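Local coordinates for lipoprotein, putative (Bacillus anthracis, PDB 4O4A) that is a putative lipoprotein of unknown function, belonging to an uncharacterised family and tentatively classed among lipid-binding proteins, at residues B[112-117]-B[160-165]. Numbering follows the deposited sequence.
Sequences RTENSW and RIQERY
Gln162 reaches out from helix 149-166 and lays its carboxamide against the aliphatic part of Glu114, the last residue of strand 104-114. The amide nitrogen does most of the touching: NE2 of Gln162 faces CB and CG of Glu114, while CD of Gln162 stands 3.8 Å from that same CG. The two side chains run at a slant to each other, with the amide and carboxylate planes turned 41° apart, and no hydrogen bond joins them. Gln162 bends at its second torsion (chi2 -96°), which swings the amide across to the strand. At the margin of the contact, ND2 of Asn115 comes within 4.4 Å of NE2 of Gln162, without a hydrogen bond.

Glu114 bends as well (chi2 51°), and its carboxylate turns back along its own strand to Arg112, where OE2 of Glu114 forms a long salt bridge of 3.9 Å with NE of Arg112, in the guanidinium plane. Met158, one turn earlier on the same helix, touches both Arg112 and Glu114. The backbones of Glu114 and Trp117 are hydrogen-bonded in both directions, closing a two-residue beta-hairpin turn at Asn115 and Ser116 between strands 104-114 and 117-126. At this end of the helix, the contact with the hairpin end of the four-stranded sheet is a small one at the surface, made by van der Waals packing of polar side chains, the carboxylate probably interacting with Arg112 rather than with Gln162.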
ATOM      1  N   ARG B 112       2.946 -12.273 -29.410  1.00 66.89           N
ATOM      2  CA  ARG B 112       2.989 -10.837 -29.359  1.00 74.85           C
ATOM      3  C   ARG B 112       3.642 -10.380 -30.654  1.00 75.38           C
ATOM      4  O   ARG B 112       4.679 -10.906 -31.034  1.00 70.52           O
ATOM      5  CB  ARG B 112       3.803 -10.401 -28.164  1.00 76.31           C
ATOM      6  CG  ARG B 112       3.635  -8.949 -27.801  1.00 88.84           C
ATOM      7  CD  ARG B 112       4.476  -8.741 -26.559  1.00 92.30           C
ATOM      8  NE  ARG B 112       4.029  -7.637 -25.716  1.00 93.66           N
ATOM      9  CZ  ARG B 112       3.162  -7.780 -24.718  1.00 90.76           C
ATOM     10  NH1 ARG B 112       2.815  -6.724 -23.991  1.00 96.35           N
ATOM     11  NH2 ARG B 112       2.633  -8.974 -24.446  1.00 83.26           N
ATOM     12  N   THR B 113       3.027  -9.419 -31.331  1.00 77.77           N
ATOM     13  CA  THR B 113       3.549  -8.943 -32.590  1.00 84.46           C
ATOM     14  C   THR B 113       4.155  -7.547 -32.481  1.00 88.43           C
ATOM     15  O   THR B 113       3.444  -6.605 -32.167  1.00 92.61           O
ATOM     16  CB  THR B 113       2.411  -8.887 -33.642  1.00 86.94           C
ATOM     17  OG1 THR B 113       1.893 -10.198 -33.847  1.00 84.65           O
ATOM     18  CG2 THR B 113       2.884  -8.339 -34.979  1.00 89.81           C
ATOM     19  N   GLU B 114       5.469  -7.439 -32.693  1.00 88.61           N
ATOM     20  CA  GLU B 114       6.176  -6.140 -32.746  1.00 98.63           C
ATOM     21  C   GLU B 114       6.556  -5.972 -34.191  1.00107.22           C
ATOM     22  O   GLU B 114       7.279  -6.822 -34.721  1.00 96.65           O
ATOM     23  CB  GLU B 114       7.457  -6.066 -31.901  1.00101.45           C
ATOM     24  CG  GLU B 114       7.297  -5.478 -30.473  1.00103.21           C
ATOM     25  CD  GLU B 114       6.193  -6.087 -29.623  1.00106.23           C
ATOM     26  OE1 GLU B 114       5.427  -6.927 -30.122  1.00115.26           O
ATOM     27  OE2 GLU B 114       6.077  -5.697 -28.439  1.00102.78           O
ATOM     28  N   ASN B 115       6.103  -4.874 -34.808  1.00117.19           N
ATOM     29  CA  ASN B 115       6.315  -4.624 -36.237  1.00125.60           C
ATOM     30  C   ASN B 115       5.467  -5.646 -36.980  1.00123.49           C
ATOM     31  O   ASN B 115       4.240  -5.566 -36.951  1.00117.84           O
ATOM     32  CB  ASN B 115       7.798  -4.702 -36.622  1.00126.16           C
ATOM     33  CG  ASN B 115       8.605  -3.572 -36.028  1.00127.21           C
ATOM     34  OD1 ASN B 115       8.138  -2.431 -35.949  1.00125.76           O
ATOM     35  ND2 ASN B 115       9.831  -3.876 -35.623  1.00122.90           N
ATOM     36  N   SER B 116       6.107  -6.598 -37.639  1.00121.67           N
ATOM     37  CA  SER B 116       5.384  -7.663 -38.294  1.00122.58           C
ATOM     38  C   SER B 116       5.961  -8.990 -37.804  1.00115.17           C
ATOM     39  O   SER B 116       5.650 -10.043 -38.347  1.00118.92           O
ATOM     40  CB  SER B 116       5.503  -7.527 -39.809  1.00129.08           C
ATOM     41  OG  SER B 116       4.690  -8.473 -40.474  1.00136.40           O
ATOM     42  N   TRP B 117       6.773  -8.929 -36.745  1.00103.81           N
ATOM     43  CA  TRP B 117       7.433 -10.114 -36.200  1.00 94.61           C
ATOM     44  C   TRP B 117       6.660 -10.672 -35.005  1.00 85.70           C
ATOM     45  O   TRP B 117       6.315  -9.933 -34.084  1.00 84.75           O
ATOM     46  CB  TRP B 117       8.860  -9.760 -35.779  1.00 93.58           C
ATOM     47  CG  TRP B 117       9.709 -10.943 -35.487  1.00 90.85           C
ATOM     48  CD1 TRP B 117       9.790 -11.633 -34.304  1.00 87.26           C
ATOM     49  CD2 TRP B 117      10.624 -11.578 -36.388  1.00 91.00           C
ATOM     50  NE1 TRP B 117      10.696 -12.658 -34.422  1.00 86.29           N
ATOM     51  CE2 TRP B 117      11.222 -12.648 -35.689  1.00 88.23           C
ATOM     52  CE3 TRP B 117      10.997 -11.348 -37.717  1.00 92.39           C
ATOM     53  CZ2 TRP B 117      12.173 -13.483 -36.274  1.00 84.01           C
ATOM     54  CZ3 TRP B 117      11.944 -12.183 -38.297  1.00 93.00           C
ATOM     55  CH2 TRP B 117      12.520 -13.238 -37.573  1.00 88.63           C
ATOM     56  N   ARG B 160      13.412  -4.950 -23.307  1.00 64.93           N
ATOM     57  CA  ARG B 160      14.803  -5.419 -23.272  1.00 68.15           C
ATOM     58  C   ARG B 160      15.124  -6.183 -24.536  1.00 66.16           C
ATOM     59  O   ARG B 160      16.229  -6.074 -25.058  1.00 65.82           O
ATOM     60  CB  ARG B 160      15.178  -6.267 -22.025  1.00 71.98           C
ATOM     61  CG  ARG B 160      15.392  -5.440 -20.763  1.00 81.70           C
ATOM     62  CD  ARG B 160      16.108  -6.205 -19.628  1.00 91.24           C
ATOM     63  NE  ARG B 160      15.638  -7.589 -19.393  1.00 95.34           N
ATOM     64  CZ  ARG B 160      14.550  -7.920 -18.687  1.00 94.04           C
ATOM     65  NH1 ARG B 160      14.235  -9.204 -18.519  1.00 88.60           N
ATOM     66  NH2 ARG B 160      13.763  -6.980 -18.154  1.00 93.35           N
ATOM     67  N   ILE B 161      14.153  -6.946 -25.030  1.00 63.90           N
ATOM     68  CA  ILE B 161      14.326  -7.712 -26.261  1.00 67.49           C
ATOM     69  C   ILE B 161      14.511  -6.797 -27.465  1.00 72.28           C
ATOM     70  O   ILE B 161      15.492  -6.909 -28.194  1.00 77.23           O
ATOM     71  CB  ILE B 161      13.134  -8.657 -26.513  1.00 67.29           C
ATOM     72  CG1 ILE B 161      13.185  -9.830 -25.527  1.00 65.95           C
ATOM     73  CG2 ILE B 161      13.175  -9.204 -27.934  1.00 72.28           C
ATOM     74  CD1 ILE B 161      12.003 -10.767 -25.613  1.00 64.49           C
ATOM     75  N   GLN B 162      13.566  -5.893 -27.671  1.00 76.08           N
ATOM     76  CA  GLN B 162      13.644  -4.964 -28.786  1.00 81.78           C
ATOM     77  C   GLN B 162      14.950  -4.163 -28.776  1.00 83.75           C
ATOM     78  O   GLN B 162      15.605  -4.010 -29.805  1.00 83.90           O
ATOM     79  CB  GLN B 162      12.390  -4.084 -28.804  1.00 86.29           C
ATOM     80  CG  GLN B 162      11.170  -4.819 -29.368  1.00 91.43           C
ATOM     81  CD  GLN B 162      10.922  -4.563 -30.852  1.00106.40           C
ATOM     82  OE1 GLN B 162      11.189  -3.473 -31.365  1.00115.29           O
ATOM     83  NE2 GLN B 162      10.349  -5.544 -31.534  1.00108.92           N
ATOM     84  N   GLU B 163      15.352  -3.719 -27.600  1.00 86.93           N
ATOM     85  CA  GLU B 163      16.550  -2.923 -27.428  1.00101.04           C
ATOM     86  C   GLU B 163      17.847  -3.732 -27.650  1.00104.38           C
ATOM     87  O   GLU B 163      18.636  -3.387 -28.511  1.00111.56           O
ATOM     88  CB  GLU B 163      16.402  -2.235 -26.053  1.00105.88           C
ATOM     89  CG  GLU B 163      17.501  -1.358 -25.452  1.00113.99           C
ATOM     90  CD  GLU B 163      17.023  -0.612 -24.194  1.00116.43           C
ATOM     91  OE1 GLU B 163      15.838  -0.741 -23.819  1.00106.76           O
ATOM     92  OE2 GLU B 163      17.831   0.118 -23.573  1.00127.43           O
ATOM     93  N   ARG B 164      18.024  -4.843 -26.948  1.00114.94           N
ATOM     94  CA  ARG B 164      19.235  -5.663 -27.077  1.00119.51           C
ATOM     95  C   ARG B 164      19.328  -6.445 -28.382  1.00116.02           C
ATOM     96  O   ARG B 164      20.362  -6.427 -29.047  1.00125.58           O
ATOM     97  CB  ARG B 164      19.334  -6.651 -25.893  1.00121.39           C
ATOM     98  CG  ARG B 164      20.709  -7.311 -25.727  1.00126.00           C
ATOM     99  CD  ARG B 164      21.057  -8.353 -26.778  1.00126.26           C
ATOM    100  NE  ARG B 164      22.417  -8.861 -26.626  1.00134.85           N
ATOM    101  CZ  ARG B 164      22.800  -9.806 -25.767  1.00140.35           C
ATOM    102  NH1 ARG B 164      21.935 -10.358 -24.917  1.00140.42           N
ATOM    103  NH2 ARG B 164      24.074 -10.185 -25.739  1.00139.41           N
ATOM    104  N   TYR B 165      18.255  -7.119 -28.773  1.00108.43           N
ATOM    105  CA  TYR B 165      18.331  -7.989 -29.942  1.00108.70           C
ATOM    106  C   TYR B 165      17.990  -7.304 -31.257  1.00105.53           C
ATOM    107  O   TYR B 165      18.262  -7.874 -32.311  1.00122.75           O
ATOM    108  CB  TYR B 165      17.517  -9.287 -29.715  1.00108.01           C
ATOM    109  CG  TYR B 165      18.068 -10.163 -28.604  1.00107.54           C
ATOM    110  CD1 TYR B 165      17.487 -10.170 -27.332  1.00109.07           C
ATOM    111  CD2 TYR B 165      19.170 -10.978 -28.822  1.00103.48           C
ATOM    112  CE1 TYR B 165      17.987 -10.976 -26.319  1.00107.01           C
ATOM    113  CE2 TYR B 165      19.675 -11.782 -27.817  1.00103.23           C
ATOM    114  CZ  TYR B 165      19.082 -11.777 -26.572  1.00105.12           C
ATOM    115  OH  TYR B 165      19.604 -12.575 -25.587  1.00112.53           O
TER